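Local atomic coordinates of uricase (Arthrobacter globiformis, PDB entry 2YZC), a protein that catalyses the oxidation of uric acid by molecular oxygen to 5-hydroxyisourate, which is processed further to (S)-allantoin, and is captured here with allantoate bound. Residues 63-67 / 68-72; 82-85 / 86-89; 211-214 / 215-219; 226-229 / 230-233. All coordinates share one frame; numbering follows the deposited sequence.

Four local contacts follow one another along the chain, none enclosing or crossing another, and each joins residues a few positions apart. Interaction 1 turns a loop into the start of helix 67-78 beside the bound allantoate. Interaction 2 starts helix 85-99, the next in sequence; the nearest atoms of the two contacts are about 8 Å apart. Farther along the chain, interaction 3 ends helix 199-216 and interaction 4 lies within helix 222-236. Only these last two touch, Ala213 CB reaching Met229 CA at 3.5 Å, so two consecutive helices pack together. Interactions 1 and 3 have centres about 46 Å apart, on opposite sides of the chain's centre.

Interaction 1 of 4, residues 63-67 / 68-72; sequences HVVAT and DTQKN. With 1AL (allantoate ion), chain L.
Gln70 reaches back from the first turn of its helix to Val65: its NE2 donates to Val65 O at 3.3 Å with an N-H...O angle of 159°. The acceptor lies almost in the amide plane of Gln70, whereas NE2 itself stands 30° out of the carbonyl plane of Val65. The other end of this amide is held too, since OE1 bonds to Ser46 of strand 38-50, and two anchors should hinder its rotation. Alongside, Val65 CG1 meets Thr69 CG2 at 4.1 Å, the two side chains crossing at about a right angle. Thr69 turns its hydroxyl the other way, toward Ala66 CB and a water that accepts from Ala66 N and is also bonded to Thr69 OG1; OG1 bonds besides to Thr172 of a second subunit. Ala66 is the N-cap residue, and its carbonyl takes the amide of Gln70 at 3.1 Å.

The side chain of Thr67 leaves residues 68-72 and turns to the ligand. With OG1 set between its backbone N and carbonyl carbon (chi1 67°), the hydroxyl donates to allantoate O7 at 2.7 Å, while CG2 lies 3.4 Å from O6 of the same carboxylate. Asp68 contributes its backbone, N donating to allantoate O10 at 3.0 Å; its carboxylate is occupied by Lys71, whose NZ meets OD1 from above the carboxylate plane. Thr67 OG1 also bonds to Lys22, and His251, Leu222 and Arg180 of the second subunit add further hydrogen bonds to the ligand. Here a helix N-terminus forms one wall of the uricase active site, built between subunits, with Thr67 assigned, like Lys22, to its charge relay system.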
loop_
_atom_site.group_PDB
_atom_site.type_symbol
_atom_site.label_atom_id
_atom_site.label_comp_id
_atom_site.label_asym_id
_atom_site.label_seq_id
_atom_site.Cartn_x
_atom_site.Cartn_y
_atom_site.Cartn_z
ATOM N N HIS A 63 33.671 -6.755 14.016
ATOM C CA HIS A 63 33.609 -6.857 12.558
ATOM C C HIS A 63 32.398 -6.158 11.946
ATOM O O HIS A 63 32.292 -6.059 10.726
ATOM C CB HIS A 63 33.556 -8.328 12.127
ATOM C CG HIS A 63 34.828 -9.081 12.359
ATOM N ND1 HIS A 63 35.935 -8.514 12.953
ATOM C CD2 HIS A 63 35.169 -10.359 12.069
ATOM C CE1 HIS A 63 36.904 -9.411 13.021
ATOM N NE2 HIS A 63 36.465 -10.539 12.491
ATOM N N VAL A 64 31.489 -5.676 12.783
ATOM C CA VAL A 64 30.268 -5.061 12.279
ATOM C C VAL A 64 30.321 -3.588 11.891
ATOM O O VAL A 64 30.121 -2.701 12.725
ATOM C CB VAL A 64 29.104 -5.262 13.279
ATOM C CG1 VAL A 64 27.802 -4.730 12.689
ATOM C CG2 VAL A 64 28.959 -6.736 13.615
ATOM N N VAL A 65 30.595 -3.337 10.614
ATOM C CA VAL A 65 30.607 -1.977 10.097
ATOM C C VAL A 65 29.148 -1.540 10.251
ATOM O O VAL A 65 28.259 -2.080 9.587
ATOM C CB VAL A 65 30.999 -1.957 8.607
ATOM C CG1 VAL A 65 30.849 -0.553 8.046
ATOM C CG2 VAL A 65 32.446 -2.443 8.442
ATOM N N ALA A 66 28.908 -0.580 11.136
ATOM C CA ALA A 66 27.557 -0.104 11.412
ATOM C C ALA A 66 26.716 0.159 10.167
ATOM O O ALA A 66 27.218 0.661 9.163
ATOM C CB ALA A 66 27.620 1.158 12.264
ATOM N N THR A 67 25.433 -0.186 10.227
ATOM C CA THR A 67 24.574 0.063 9.083
ATOM C C THR A 67 24.523 1.583 8.916
ATOM O O THR A 67 24.424 2.084 7.806
ATOM C CB THR A 67 23.142 -0.524 9.281
ATOM O OG1 THR A 67 22.455 0.182 10.321
ATOM C CG2 THR A 67 23.223 -2.014 9.657
ATOM N N ASP A 68 24.618 2.316 10.025
ATOM C CA ASP A 68 24.599 3.778 9.960
ATOM C C ASP A 68 25.789 4.269 9.132
ATOM O O ASP A 68 25.681 5.242 8.390
ATOM C CB ASP A 68 24.673 4.396 11.365
ATOM C CG ASP A 68 24.532 5.917 11.344
ATOM O OD1 ASP A 68 23.392 6.412 11.218
ATOM O OD2 ASP A 68 25.558 6.624 11.438
ATOM N N THR A 69 26.927 3.594 9.276
ATOM C CA THR A 69 28.126 3.959 8.533
ATOM C C THR A 69 27.938 3.676 7.049
ATOM O O THR A 69 28.391 4.442 6.196
ATOM C CB THR A 69 29.350 3.176 9.031
ATOM O OG1 THR A 69 29.597 3.510 10.401
ATOM C CG2 THR A 69 30.580 3.518 8.198
ATOM N N GLN A 70 27.272 2.568 6.745
ATOM C CA GLN A 70 27.011 2.208 5.362
ATOM C C GLN A 70 26.151 3.295 4.739
ATOM O O GLN A 70 26.379 3.703 3.601
ATOM C CB GLN A 70 26.317 0.847 5.288
ATOM C CG GLN A 70 27.233 -0.299 5.725
ATOM C CD GLN A 70 26.570 -1.659 5.668
ATOM O OE1 GLN A 70 25.980 -2.034 4.654
ATOM N NE2 GLN A 70 26.677 -2.415 6.759
ATOM N N LYS A 71 25.167 3.775 5.494
ATOM C CA LYS A 71 24.295 4.837 5.006
ATOM C C LYS A 71 25.096 6.107 4.722
ATOM O O LYS A 71 24.910 6.747 3.690
ATOM C CB LYS A 71 23.206 5.147 6.037
ATOM C CG LYS A 71 22.337 6.337 5.657
ATOM C CD LYS A 71 21.547 6.861 6.847
ATOM C CE LYS A 71 22.473 7.463 7.902
ATOM N NZ LYS A 71 21.705 8.075 9.022
ATOM N N ASN A 72 25.978 6.481 5.646
ATOM C CA ASN A 72 26.798 7.679 5.462
ATOM C C ASN A 72 27.668 7.569 4.214
ATOM O O ASN A 72 27.864 8.547 3.491
ATOM C CB ASN A 72 27.714 7.915 6.670
ATOM C CG ASN A 72 26.955 8.317 7.916
ATOM O OD1 ASN A 72 25.846 8.846 7.839
ATOM N ND2 ASN A 72 27.560 8.091 9.074
HETATM C C1 1AL L . 22.655 -3.641 14.799
HETATM O O2 1AL L . 22.551 -4.355 15.809
HETATM N N3 1AL L . 23.379 -4.015 13.707
HETATM N N4 1AL L . 21.966 -2.435 14.884
HETATM C C5 1AL L . 21.002 -1.593 12.566
HETATM O O6 1AL L . 20.900 -2.710 12.021
HETATM O O7 1AL L . 20.602 -0.518 12.096
HETATM C C8 1AL L . 21.973 -1.500 13.771
HETATM C C9 1AL L . 23.798 0.009 13.111
HETATM O O10 1AL L . 23.926 1.200 12.745
HETATM N N11 1AL L . 24.596 -0.998 12.634
HETATM N N12 1AL L . 22.862 -0.373 14.014
HETATM O O HOH W 1 31.052 1.496 11.647
#

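Interaction 2 of 4, residues 82-85 / 86-89; sequences FATT and EEFL
Thr84 and Glu87 form the side-chain part of an N-cap at the start of helix 85-99. The amide of Glu87 donates to Thr84 OG1 at 3.2 Å, and the same hydroxyl donates onward to Glu87 OE2 at 2.7 Å. That carboxylate oxygen is met on its anti side, 34° out of plane. Setting OG1 between the backbone N and the carbonyl carbon (chi1 61°) brings it over the first turn, and one hydroxyl thus serves both backbone and side chain of Glu87. Thr84 O accepts from Phe88 N, opening the helical bonding pattern, and Thr85 O continues it with Leu89 N.

Just before the cap, Phe82 lays its ring against that of Phe88. The centroids are 4.4 Å apart and the planes inclined by 32°, an oblique pair in which each ring covers part of one face of the other.

Farther out, Leu42 of strand 38-50 touches both rings, while Val74 and Phe77 of helix 67-78 pack on Phe88. Phe199 and Asp200 at the start of helix 199-216 cover Thr84. Thr85 OG1 is bonded to Gln112, and Glu86 turns its carboxylate to a salt bridge with Arg133, so both side chains fasten the helix start to the sheet. Within the aromatic pair, the shortest approach is Phe82 CD1 to Phe88 CD1, 3.6 Å.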
loop_
_atom_site.group_PDB
_atom_site.type_symbol
_atom_site.label_atom_id
_atom_site.label_comp_id
_atom_site.label_asym_id
_atom_site.label_seq_id
_atom_site.Cartn_x
_atom_site.Cartn_y
_atom_site.Cartn_z
ATOM N N PHE A 82 27.896 10.362 -10.085
ATOM C CA PHE A 82 28.010 9.046 -10.690
ATOM C C PHE A 82 27.314 9.055 -12.043
ATOM O O PHE A 82 26.245 9.646 -12.195
ATOM C CB PHE A 82 27.393 7.978 -9.778
ATOM C CG PHE A 82 26.067 8.372 -9.184
ATOM C CD1 PHE A 82 26.010 9.203 -8.069
ATOM C CD2 PHE A 82 24.875 7.902 -9.735
ATOM C CE1 PHE A 82 24.782 9.565 -7.504
ATOM C CE2 PHE A 82 23.643 8.256 -9.181
ATOM C CZ PHE A 82 23.596 9.090 -8.061
ATOM N N ALA A 83 27.932 8.397 -13.019
ATOM C CA ALA A 83 27.406 8.341 -14.379
ATOM C C ALA A 83 26.101 7.563 -14.478
ATOM O O ALA A 83 25.153 8.006 -15.123
ATOM C CB ALA A 83 28.449 7.726 -15.311
ATOM N N THR A 84 26.061 6.401 -13.837
ATOM C CA THR A 84 24.871 5.562 -13.862
ATOM C C THR A 84 24.676 4.935 -12.492
ATOM O O THR A 84 25.567 4.977 -11.646
ATOM C CB THR A 84 25.007 4.410 -14.883
ATOM O OG1 THR A 84 26.114 3.584 -14.506
ATOM C CG2 THR A 84 25.240 4.953 -16.296
ATOM N N THR A 85 23.501 4.353 -12.287
ATOM C CA THR A 85 23.177 3.699 -11.030
ATOM C C THR A 85 24.096 2.495 -10.819
ATOM O O THR A 85 24.604 2.275 -9.718
ATOM C CB THR A 85 21.709 3.240 -11.032
ATOM O OG1 THR A 85 20.861 4.388 -11.158
ATOM C CG2 THR A 85 21.371 2.496 -9.751
ATOM N N GLU A 86 24.317 1.715 -11.872
ATOM C CA GLU A 86 25.184 0.549 -11.751
ATOM C C GLU A 86 26.609 0.936 -11.355
ATOM O O GLU A 86 27.235 0.268 -10.535
ATOM C CB GLU A 86 25.194 -0.253 -13.057
ATOM C CG GLU A 86 23.873 -0.946 -13.344
ATOM C CD GLU A 86 22.935 -0.127 -14.224
ATOM O OE1 GLU A 86 22.937 1.121 -14.131
ATOM O OE2 GLU A 86 22.180 -0.746 -15.009
ATOM N N GLU A 87 27.125 2.014 -11.929
ATOM C CA GLU A 87 28.476 2.448 -11.596
ATOM C C GLU A 87 28.557 2.969 -10.164
ATOM O O GLU A 87 29.596 2.862 -9.512
ATOM C CB GLU A 87 28.942 3.502 -12.600
ATOM C CG GLU A 87 29.154 2.902 -13.984
ATOM C CD GLU A 87 29.304 3.943 -15.066
ATOM O OE1 GLU A 87 30.336 4.646 -15.082
ATOM O OE2 GLU A 87 28.381 4.058 -15.899
ATOM N N PHE A 88 27.456 3.518 -9.667
ATOM C CA PHE A 88 27.424 4.011 -8.296
ATOM C C PHE A 88 27.519 2.802 -7.370
ATOM O O PHE A 88 28.278 2.806 -6.401
ATOM C CB PHE A 88 26.118 4.763 -8.025
ATOM C CG PHE A 88 26.038 5.372 -6.649
ATOM C CD1 PHE A 88 26.999 6.285 -6.218
ATOM C CD2 PHE A 88 24.990 5.050 -5.790
ATOM C CE1 PHE A 88 26.917 6.872 -4.948
ATOM C CE2 PHE A 88 24.897 5.629 -4.521
ATOM C CZ PHE A 88 25.864 6.545 -4.100
ATOM N N LEU A 89 26.752 1.759 -7.677
ATOM C CA LEU A 89 26.766 0.560 -6.851
ATOM C C LEU A 89 28.140 -0.112 -6.880
ATOM O O LEU A 89 28.609 -0.626 -5.860
ATOM C CB LEU A 89 25.690 -0.427 -7.323
ATOM C CG LEU A 89 24.228 0.028 -7.225
ATOM C CD1 LEU A 89 23.323 -1.074 -7.759
ATOM C CD2 LEU A 89 23.872 0.358 -5.781
HETATM O O HOH W 2 30.424 6.754 -12.311
#

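Interaction 3 of 4, residues 211-214 / 215-219; sequences LKAF and AETHS
The C-terminal end of helix 199-216 is closed here by Thr217, the first residue to leave helical backbone angles. Both its N, at 3.1 Å, and its OG1, at 2.6 Å, donate to Ala213 O, a carbonyl therefore gripped by two bonds from one residue. The hydroxyl can fold back because OG1 lies beside the backbone N (chi1 -60°); it comes in at a C=O...O angle of 136°. A valine here would probably keep the amide bond but leave Ala213 O without its second donor, holding the helix end less firmly. A water continues the closure, donating to Phe214 O and Thr217 O, and Lys157 of strand 143-157 bonds to Thr217 O as well.

One turn of helix also separates the salt-bridged pair Lys212 and Glu216 on the exposed side. Phe214, by contrast, packs on Val155 and Leu182 of the sheet and on Met229 of helix 222-236, with Ile118 of a third subunit against it too. The lysine stays extended as far as CE and bends only at its last torsion (chi4 62°), placing NZ on the syn side of the carboxylate, 2.7 Å from Glu216 OE1.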
loop_
_atom_site.group_PDB
_atom_site.type_symbol
_atom_site.label_atom_id
_atom_site.label_comp_id
_atom_site.label_asym_id
_atom_site.label_seq_id
_atom_site.Cartn_x
_atom_site.Cartn_y
_atom_site.Cartn_z
ATOM N N LEU A 211 8.824 -4.066 -24.963
ATOM C CA LEU A 211 7.576 -3.424 -25.359
ATOM C C LEU A 211 7.199 -3.827 -26.780
ATOM O O LEU A 211 6.032 -4.100 -27.069
ATOM C CB LEU A 211 7.726 -1.905 -25.267
ATOM C CG LEU A 211 7.004 -1.127 -24.157
ATOM C CD1 LEU A 211 6.707 -2.005 -22.957
ATOM C CD2 LEU A 211 7.861 0.074 -23.771
ATOM N N LYS A 212 8.198 -3.868 -27.658
ATOM C CA LYS A 212 7.989 -4.228 -29.057
ATOM C C LYS A 212 7.500 -5.661 -29.219
ATOM O O LYS A 212 6.551 -5.918 -29.962
ATOM C CB LYS A 212 9.285 -4.038 -29.849
ATOM C CG LYS A 212 9.189 -4.456 -31.315
ATOM C CD LYS A 212 10.532 -4.297 -32.017
ATOM C CE LYS A 212 10.478 -4.792 -33.456
ATOM N NZ LYS A 212 9.501 -4.022 -34.275
ATOM N N ALA A 213 8.152 -6.596 -28.535
ATOM C CA ALA A 213 7.765 -8.000 -28.619
ATOM C C ALA A 213 6.375 -8.202 -28.028
ATOM O O ALA A 213 5.570 -8.962 -28.563
ATOM C CB ALA A 213 8.778 -8.873 -27.887
ATOM N N PHE A 214 6.092 -7.525 -26.920
ATOM C CA PHE A 214 4.784 -7.656 -26.303
ATOM C C PHE A 214 3.692 -7.174 -27.260
ATOM O O PHE A 214 2.683 -7.848 -27.461
ATOM C CB PHE A 214 4.705 -6.843 -25.007
ATOM C CG PHE A 214 3.319 -6.784 -24.426
ATOM C CD1 PHE A 214 2.801 -7.866 -23.715
ATOM C CD2 PHE A 214 2.502 -5.684 -24.661
ATOM C CE1 PHE A 214 1.481 -7.852 -23.249
ATOM C CE2 PHE A 214 1.181 -5.657 -24.203
ATOM C CZ PHE A 214 0.670 -6.744 -23.496
ATOM N N ALA A 215 3.909 -6.011 -27.865
ATOM C CA ALA A 215 2.926 -5.423 -28.767
ATOM C C ALA A 215 2.750 -6.069 -30.138
ATOM O O ALA A 215 1.625 -6.192 -30.623
ATOM C CB ALA A 215 3.226 -3.938 -28.944
ATOM N N GLU A 216 3.847 -6.489 -30.760
ATOM C CA GLU A 216 3.778 -7.055 -32.102
ATOM C C GLU A 216 3.604 -8.566 -32.220
ATOM O O GLU A 216 3.305 -9.070 -33.301
ATOM C CB GLU A 216 5.001 -6.604 -32.899
ATOM C CG GLU A 216 5.238 -5.097 -32.814
ATOM C CD GLU A 216 6.330 -4.609 -33.752
ATOM O OE1 GLU A 216 7.182 -5.431 -34.153
ATOM O OE2 GLU A 216 6.344 -3.400 -34.074
ATOM N N THR A 217 3.782 -9.288 -31.122
ATOM C CA THR A 217 3.608 -10.736 -31.149
ATOM C C THR A 217 2.123 -11.071 -31.068
ATOM O O THR A 217 1.444 -10.642 -30.139
ATOM C CB THR A 217 4.288 -11.418 -29.945
ATOM O OG1 THR A 217 5.692 -11.136 -29.955
ATOM C CG2 THR A 217 4.073 -12.929 -30.000
ATOM N N HIS A 218 1.607 -11.805 -32.050
ATOM C CA HIS A 218 0.211 -12.214 -31.993
ATOM C C HIS A 218 0.240 -13.341 -30.971
ATOM O O HIS A 218 0.704 -14.445 -31.261
ATOM C CB HIS A 218 -0.280 -12.756 -33.331
ATOM C CG HIS A 218 -1.716 -13.168 -33.301
ATOM N ND1 HIS A 218 -2.747 -12.258 -33.219
ATOM C CD2 HIS A 218 -2.292 -14.394 -33.267
ATOM C CE1 HIS A 218 -3.897 -12.904 -33.134
ATOM N NE2 HIS A 218 -3.648 -14.201 -33.161
ATOM N N SER A 219 -0.259 -13.053 -29.775
ATOM C CA SER A 219 -0.223 -13.994 -28.664
ATOM C C SER A 219 -1.221 -15.143 -28.656
ATOM O O SER A 219 -2.431 -14.931 -28.698
ATOM C CB SER A 219 -0.349 -13.213 -27.352
ATOM O OG SER A 219 -0.162 -14.058 -26.233
HETATM O O HOH W 3 1.908 -10.548 -27.449
#

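Interaction 4 of 4, residues 226-229 / 230-233; sequences MYEM and GRAV
Glu228 and Arg231 run side by side on the less buried face of helix 222-236 and join in a salt bridge, NH2 to OE2 at 2.7 Å. OE2 offers its syn lone pair, but the carboxylate and guanidinium planes stand 62° apart, so the pairing rests on one bond and is not a flat, two-pronged one. A bend in the glutamate at chi2 (-57°) carries the carboxylate along the helix toward the arginine. An alanine in place of Glu228 would probably leave Arg231 NH2 without this anionic mate and the guanidinium freer to turn, though NH1 would still have Glu235. Arg231 CD also rests 4.1 Å from Tyr227 CE2.

Both sides share plain helix backbone: Gly230 N bonds to Met226 O at 3.0 Å and Arg231 N to Tyr227 O at 2.9 Å, while Val233 N reaches Met229 O only weakly, at 3.5 Å.

The tightly packed side belongs to the buried Met226, Met229 and Val233. Met229 packs on Leu210, Ala213 and Phe214 of helix 199-216 and on Met245 of strand 240-254, Val233 on Leu210 and Ile240, and Met226 on Leu247 and Ile279. Helix 222-236 thus lies against its preceding helix and the sheet, with His56 of a second subunit touching Met226.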
loop_
_atom_site.group_PDB
_atom_site.type_symbol
_atom_site.label_atom_id
_atom_site.label_comp_id
_atom_site.label_asym_id
_atom_site.label_seq_id
_atom_site.Cartn_x
_atom_site.Cartn_y
_atom_site.Cartn_z
ATOM N N MET A 226 5.925 -14.028 -23.634
ATOM C CA MET A 226 7.074 -13.865 -22.753
ATOM C C MET A 226 8.348 -14.426 -23.385
ATOM O O MET A 226 9.423 -13.840 -23.261
ATOM C CB MET A 226 6.810 -14.549 -21.410
ATOM C CG MET A 226 7.974 -14.455 -20.432
ATOM S SD MET A 226 7.563 -15.149 -18.821
ATOM C CE MET A 226 7.229 -16.866 -19.299
ATOM N N TYR A 227 8.228 -15.561 -24.064
ATOM C CA TYR A 227 9.386 -16.167 -24.702
ATOM C C TYR A 227 9.928 -15.226 -25.779
ATOM O O TYR A 227 11.131 -15.007 -25.859
ATOM C CB TYR A 227 9.007 -17.519 -25.314
ATOM C CG TYR A 227 10.144 -18.205 -26.032
ATOM C CD1 TYR A 227 11.131 -18.887 -25.327
ATOM C CD2 TYR A 227 10.247 -18.142 -27.418
ATOM C CE1 TYR A 227 12.199 -19.493 -25.992
ATOM C CE2 TYR A 227 11.305 -18.739 -28.089
ATOM C CZ TYR A 227 12.277 -19.410 -27.372
ATOM O OH TYR A 227 13.330 -19.983 -28.044
ATOM N N GLU A 228 9.040 -14.663 -26.598
ATOM C CA GLU A 228 9.456 -13.741 -27.655
ATOM C C GLU A 228 10.123 -12.489 -27.086
ATOM O O GLU A 228 11.086 -11.972 -27.660
ATOM C CB GLU A 228 8.256 -13.347 -28.519
ATOM C CG GLU A 228 7.721 -14.504 -29.349
ATOM C CD GLU A 228 8.787 -15.112 -30.252
ATOM O OE1 GLU A 228 8.875 -16.357 -30.312
ATOM O OE2 GLU A 228 9.531 -14.352 -30.906
ATOM N N MET A 229 9.604 -11.992 -25.967
ATOM C CA MET A 229 10.191 -10.819 -25.323
ATOM C C MET A 229 11.622 -11.145 -24.883
ATOM O O MET A 229 12.551 -10.382 -25.141
ATOM C CB MET A 229 9.344 -10.401 -24.113
ATOM C CG MET A 229 8.002 -9.772 -24.487
ATOM S SD MET A 229 6.808 -9.691 -23.123
ATOM C CE MET A 229 7.630 -8.509 -22.012
ATOM N N GLY A 230 11.798 -12.291 -24.232
ATOM C CA GLY A 230 13.119 -12.685 -23.775
ATOM C C GLY A 230 14.112 -12.967 -24.890
ATOM O O GLY A 230 15.281 -12.592 -24.793
ATOM N N ARG A 231 13.651 -13.629 -25.948
ATOM C CA ARG A 231 14.509 -13.967 -27.079
ATOM C C ARG A 231 15.049 -12.714 -27.763
ATOM O O ARG A 231 16.222 -12.650 -28.121
ATOM C CB ARG A 231 13.738 -14.818 -28.101
ATOM C CG ARG A 231 14.580 -15.279 -29.285
ATOM C CD ARG A 231 13.843 -16.318 -30.132
ATOM N NE ARG A 231 12.709 -15.756 -30.858
ATOM C CZ ARG A 231 12.816 -14.957 -31.917
ATOM N NH1 ARG A 231 14.011 -14.623 -32.383
ATOM N NH2 ARG A 231 11.726 -14.494 -32.515
ATOM N N ALA A 232 14.188 -11.720 -27.942
ATOM C CA ALA A 232 14.593 -10.474 -28.584
ATOM C C ALA A 232 15.743 -9.813 -27.823
ATOM O O ALA A 232 16.656 -9.250 -28.425
ATOM C CB ALA A 232 13.402 -9.517 -28.665
ATOM N N VAL A 233 15.690 -9.878 -26.497
ATOM C CA VAL A 233 16.731 -9.277 -25.673
ATOM C C VAL A 233 18.067 -10.013 -25.816
ATOM O O VAL A 233 19.100 -9.394 -26.110
ATOM C CB VAL A 233 16.301 -9.253 -24.186
ATOM C CG1 VAL A 233 17.472 -8.869 -23.297
ATOM C CG2 VAL A 233 15.162 -8.253 -24.004
#